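PDB 5F7V: Lmo0181 protein from Listeria monocytogenes serovar 1/2a, which binds the cyclic tetrasaccharide cycloalternan at the cell surface and probably delivers it to an ABC transporter for uptake. Local coordinates for residues L248-G251 with M257-D260; W253-F258 with D340-V345. All coordinates share one frame; numbering follows the deposited sequence. Where two conformers were deposited one is given.

Contact 1. Residues L248-G251 with M257-D260. With GLC (alpha-D-glucopyranose), chain B.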
# COMPACT_ATOMS: atom_id res chain seq x y z
N LEU A 248 11.61 10.45 1.70
CA LEU A 248 10.17 10.27 1.52
C LEU A 248 9.82 8.83 1.87
O LEU A 248 10.33 7.90 1.24
CB LEU A 248 9.79 10.58 0.09
CG LEU A 248 8.33 10.39 -0.27
CD1 LEU A 248 7.44 11.35 0.47
CD2 LEU A 248 8.18 10.57 -1.77
N HIS A 249 8.90 8.65 2.82
CA HIS A 249 8.45 7.28 3.18
C HIS A 249 7.23 6.95 2.34
O HIS A 249 6.14 7.48 2.55
CB HIS A 249 8.09 7.25 4.68
CG HIS A 249 9.27 7.47 5.55
ND1 HIS A 249 9.85 6.46 6.27
CD2 HIS A 249 10.00 8.58 5.80
CE1 HIS A 249 10.88 6.93 6.94
NE2 HIS A 249 11.00 8.21 6.67
N THR A 250 7.44 6.10 1.35
CA THR A 250 6.36 5.80 0.41
C THR A 250 6.60 4.47 -0.25
O THR A 250 7.61 3.79 -0.02
CB THR A 250 6.20 6.95 -0.61
OG1 THR A 250 4.92 6.83 -1.23
CG2 THR A 250 7.31 6.96 -1.62
N GLY A 251 5.61 4.07 -1.03
CA GLY A 251 5.67 2.72 -1.59
C GLY A 251 6.47 2.55 -2.85
O GLY A 251 6.74 3.47 -3.62
N MET A 257 7.04 6.43 -11.30
CA MET A 257 6.95 7.90 -11.30
C MET A 257 8.34 8.53 -11.22
O MET A 257 8.65 9.51 -11.92
CB MET A 257 6.13 8.36 -10.08
CG MET A 257 5.88 9.84 -9.92
SD MET A 257 4.67 10.08 -8.61
CE MET A 257 3.13 9.60 -9.38
N PHE A 258 9.17 7.96 -10.36
CA PHE A 258 10.43 8.58 -10.00
C PHE A 258 11.55 8.23 -10.97
O PHE A 258 12.64 8.75 -10.82
CB PHE A 258 10.83 8.22 -8.57
CG PHE A 258 9.91 8.77 -7.50
CD1 PHE A 258 9.04 9.85 -7.70
CD2 PHE A 258 9.91 8.19 -6.27
CE1 PHE A 258 8.23 10.33 -6.69
CE2 PHE A 258 9.07 8.65 -5.24
CZ PHE A 258 8.23 9.72 -5.45
N GLN A 259 11.31 7.42 -12.00
CA GLN A 259 12.38 7.10 -12.95
C GLN A 259 12.97 8.36 -13.55
O GLN A 259 14.16 8.40 -13.82
CB GLN A 259 11.92 6.17 -14.08
CG GLN A 259 11.45 4.79 -13.60
CD GLN A 259 12.58 3.99 -12.98
OE1 GLN A 259 13.51 3.61 -13.67
NE2 GLN A 259 12.56 3.80 -11.67
N ASP A 260 12.16 9.38 -13.79
CA ASP A 260 12.68 10.61 -14.40
C ASP A 260 12.77 11.74 -13.39
O ASP A 260 12.81 12.92 -13.77
CB ASP A 260 11.91 11.02 -15.66
CG ASP A 260 10.47 11.31 -15.41
OD1 ASP A 260 9.99 11.24 -14.26
OD2 ASP A 260 9.73 11.59 -16.40
C1 GLC B . 1.29 6.97 -0.66
C2 GLC B . 1.58 8.45 -0.52
C3 GLC B . 0.56 9.31 -1.23
C4 GLC B . 0.32 8.82 -2.65
C5 GLC B . -0.02 7.35 -2.66
C6 GLC B . -0.03 6.88 -4.10
O2 GLC B . 1.70 8.84 0.86
O3 GLC B . 0.83 10.70 -1.19
O4 GLC B . -0.69 9.60 -3.28
O5 GLC B . 1.03 6.61 -2.03
O6 GLC B . -0.34 5.49 -4.25
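Leu-248 and Thr-250 sit on the last part of strand 245-251, and Phe-258, eight residues beyond Thr-250, reaches them from a short, weakly bonded helix. Extended backbone on one side faces a helical turn on the other. Leu-248 and Thr-250, two apart on the strand, both point toward the helix. Only side chains bridge the gap, and the meeting is apolar and small, burying 81 Å² in all.

Leu-248 and Phe-258 cross at about a right angle, and the methyl CD2 of Leu-248 lies 3.8 Å from CZ of Phe-258, at the far end of the ring. A chi1 of 178° carries CG of Leu-248 away from the backbone N, and chi2 of 65° sets CD2 toward the phenyl. Thr-250 uses its two branches differently: CG2 approaches the ring edge near its plane, 4.4 Å from CE2 of Phe-258, while OG1 is 3.7 Å from C1 of the chain B glucose. Thr-250 thus joins the hydrophobic packing to the glycan pocket.

Backbone hydrogen bonds tie Leu-248 and Thr-250 to Ile-133 and Val-131 of strand 119-135. Helix 236-241 closes over the cluster, with Phe-240 touching both Leu-248 and Phe-258.

Contact 2. Residues W253-F258 with D340-V345. With GLC (alpha-D-glucopyranose), chain C; GLC (alpha-D-glucopyranose), chain B; GLC (alpha-D-glucopyranose), chain D.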
# COMPACT_ATOMS: atom_id res chain seq x y z
N TRP A 253 5.37 1.35 -5.36
CA TRP A 253 4.47 1.73 -6.46
C TRP A 253 4.78 3.09 -7.04
O TRP A 253 4.21 3.42 -8.08
CB TRP A 253 2.98 1.67 -6.04
CG TRP A 253 2.67 2.41 -4.80
CD1 TRP A 253 2.28 3.72 -4.69
CD2 TRP A 253 2.67 1.88 -3.48
NE1 TRP A 253 2.09 4.05 -3.39
CE2 TRP A 253 2.29 2.94 -2.61
CE3 TRP A 253 2.92 0.61 -2.91
CZ2 TRP A 253 2.20 2.77 -1.22
CZ3 TRP A 253 2.81 0.46 -1.54
CH2 TRP A 253 2.47 1.51 -0.70
N LEU A 254 5.67 3.86 -6.42
CA LEU A 254 6.10 5.13 -7.01
C LEU A 254 7.45 5.04 -7.72
O LEU A 254 7.92 6.05 -8.22
CB LEU A 254 6.13 6.25 -5.96
CG LEU A 254 4.71 6.60 -5.49
CD1 LEU A 254 4.79 7.78 -4.50
CD2 LEU A 254 3.70 6.89 -6.60
N PHE A 255 8.07 3.87 -7.78
CA PHE A 255 9.33 3.78 -8.50
C PHE A 255 9.16 4.17 -9.97
O PHE A 255 10.04 4.84 -10.49
CB PHE A 255 9.87 2.35 -8.46
CG PHE A 255 10.52 1.93 -7.17
CD1 PHE A 255 10.53 2.73 -6.02
CD2 PHE A 255 11.05 0.64 -7.08
CE1 PHE A 255 11.11 2.27 -4.85
CE2 PHE A 255 11.63 0.19 -5.94
CZ PHE A 255 11.63 1.00 -4.81
N ASP A 256 8.06 3.81 -10.63
CA ASP A 256 7.88 4.22 -12.03
C ASP A 256 7.82 5.76 -12.14
O ASP A 256 8.51 6.30 -13.00
CB ASP A 256 6.63 3.58 -12.64
CG ASP A 256 6.44 3.96 -14.09
OD1 ASP A 256 7.16 3.37 -14.92
OD2 ASP A 256 5.63 4.86 -14.40
N MET A 257 7.04 6.43 -11.30
CA MET A 257 6.95 7.90 -11.30
C MET A 257 8.34 8.53 -11.22
O MET A 257 8.65 9.51 -11.92
CB MET A 257 6.13 8.36 -10.08
CG MET A 257 5.88 9.84 -9.92
SD MET A 257 4.67 10.08 -8.61
CE MET A 257 3.13 9.60 -9.38
N PHE A 258 9.17 7.96 -10.36
CA PHE A 258 10.43 8.58 -10.00
C PHE A 258 11.55 8.23 -10.97
O PHE A 258 12.64 8.75 -10.82
CB PHE A 258 10.83 8.22 -8.57
CG PHE A 258 9.91 8.77 -7.50
CD1 PHE A 258 9.04 9.85 -7.70
CD2 PHE A 258 9.91 8.19 -6.27
CE1 PHE A 258 8.23 10.33 -6.69
CE2 PHE A 258 9.07 8.65 -5.24
CZ PHE A 258 8.23 9.72 -5.45
N ASP A 340 19.17 1.88 -7.13
CA ASP A 340 20.15 0.81 -7.08
C ASP A 340 19.87 -0.24 -6.03
O ASP A 340 20.08 -1.44 -6.27
CB ASP A 340 21.55 1.37 -6.84
CG ASP A 340 22.15 2.09 -8.04
OD1 ASP A 340 21.88 1.74 -9.20
OD2 ASP A 340 22.95 3.01 -7.81
N ASN A 341 19.41 0.19 -4.84
CA ASN A 341 19.32 -0.74 -3.71
C ASN A 341 18.00 -1.49 -3.68
O ASN A 341 17.26 -1.44 -2.71
CB ASN A 341 19.56 0.03 -2.43
CG ASN A 341 19.72 -0.89 -1.24
OD1 ASN A 341 20.13 -2.04 -1.39
ND2 ASN A 341 19.40 -0.39 -0.05
N ARG A 342 17.72 -2.19 -4.78
CA ARG A 342 16.53 -3.01 -4.92
C ARG A 342 16.44 -4.06 -3.80
O ARG A 342 15.33 -4.40 -3.38
CB ARG A 342 16.52 -3.69 -6.30
CG ARG A 342 16.47 -2.77 -7.52
CD ARG A 342 15.16 -2.05 -7.57
NE ARG A 342 15.00 -1.14 -8.71
CZ ARG A 342 14.11 -1.26 -9.69
NH1 ARG A 342 13.30 -2.31 -9.72
NH2 ARG A 342 13.99 -0.29 -10.59
N GLU A 343 17.59 -4.52 -3.29
CA GLU A 343 17.55 -5.50 -2.20
C GLU A 343 16.84 -4.98 -0.97
O GLU A 343 16.29 -5.80 -0.24
CB GLU A 343 18.92 -6.08 -1.86
CG GLU A 343 19.48 -7.06 -2.86
CD GLU A 343 18.86 -8.45 -2.95
OE1 GLU A 343 17.81 -8.76 -2.31
OE2 GLU A 343 19.47 -9.25 -3.70
N ALA A 344 16.80 -3.66 -0.74
CA ALA A 344 16.06 -3.15 0.41
C ALA A 344 14.59 -3.56 0.37
O ALA A 344 13.98 -3.74 1.42
CB ALA A 344 16.13 -1.63 0.50
N VAL A 345 14.00 -3.71 -0.81
CA VAL A 345 12.60 -4.10 -0.93
C VAL A 345 12.41 -5.49 -0.33
O VAL A 345 11.46 -5.73 0.40
CB VAL A 345 12.18 -4.05 -2.42
CG1 VAL A 345 10.76 -4.57 -2.58
CG2 VAL A 345 12.31 -2.65 -3.03
C1 GLC C . -0.79 0.85 -2.77
C2 GLC C . -1.02 -0.64 -2.87
C3 GLC C . -2.28 -1.03 -2.12
C4 GLC C . -2.25 -0.48 -0.70
C5 GLC C . -2.03 1.03 -0.72
C6 GLC C . -1.86 1.63 0.67
O2 GLC C . -1.12 -1.00 -4.26
O3 GLC C . -2.33 -2.45 -2.07
O4 GLC C . -3.53 -0.71 -0.11
O5 GLC C . -0.80 1.31 -1.43
O6 GLC C . -1.48 3.00 0.42
C1 GLC B . 1.29 6.97 -0.66
C2 GLC B . 1.58 8.45 -0.52
C3 GLC B . 0.56 9.31 -1.23
C4 GLC B . 0.32 8.82 -2.65
C5 GLC B . -0.02 7.35 -2.66
C6 GLC B . -0.03 6.88 -4.10
O2 GLC B . 1.70 8.84 0.86
O3 GLC B . 0.83 10.70 -1.19
O4 GLC B . -0.69 9.60 -3.28
O5 GLC B . 1.03 6.61 -2.03
O6 GLC B . -0.34 5.49 -4.25
C1 GLC D . -1.74 5.22 -4.22
C2 GLC D . -1.94 3.93 -3.44
C3 GLC D . -1.37 2.73 -4.17
C4 GLC D . -1.99 2.66 -5.55
C5 GLC D . -1.65 3.97 -6.28
C6 GLC D . -2.17 3.98 -7.72
O2 GLC D . -1.33 4.08 -2.16
O3 GLC D . -1.78 1.53 -3.52
O4 GLC D . -1.55 1.50 -6.26
O5 GLC D . -2.22 5.05 -5.55
O6 GLC D . -3.59 4.08 -7.66
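The Phe-255 ring meets two differently shaped partners from the 340-345 segment. The side chains of Phe-255 and Val-345 come from opposite directions, and CG2 of Val-345 lies at the ring edge, near its plane, 4.1 Å from CE2 of Phe-255. Arg-342 instead turns one face of its guanidinium to CD2 of Phe-255, with CZ 4.4 Å from that atom and approaching the ring obliquely. Its polar atoms are held elsewhere: NE by Pro-339 O, NH2 by Pro-338 O and NH1 by Asn-318 OD1, which should fix the plane of the group.

Two residues before Phe-255, Trp-253 faces the sugar. C1 of the chain C glucose stands 3.5 Å above the indole plane over its centre, and C3 of the chain D glucose lies over the same face toward the rim, a CH-pi type of stacking familiar in carbohydrate-binding proteins. In the ring plane, NE1 of Trp-253 donates to O5 of the chain B glucose at 3.1 Å, nearly straight at 167°.

Tyr-333 of helix 327-335 touches Phe-255 and Val-345 and makes a cation-pi contact with Arg-342; Ile-133 of strand 119-135 also packs on Phe-255.

Both contacts are buried, lie about 7 Å apart between centres and draw on helix 255-258, which offers Phe-258 to contact 1 and Phe-255 to contact 2. Ile-133 of strand 119-135 touches both phenyl rings, so one strand underlies the two. Contact 1 is local, joining the helix to the strand just before it by purely apolar packing, whereas contact 2 links segments 82 residues apart and adds an arginine whose guanidinium lies by Phe-255 and whose cation-pi partner is Tyr-333. Each also meets the chain B glucose: contact 1 by a van der Waals touch of a threonine side chain, contact 2 through a tryptophan that both stacks on the glycan and hydrogen-bonds it.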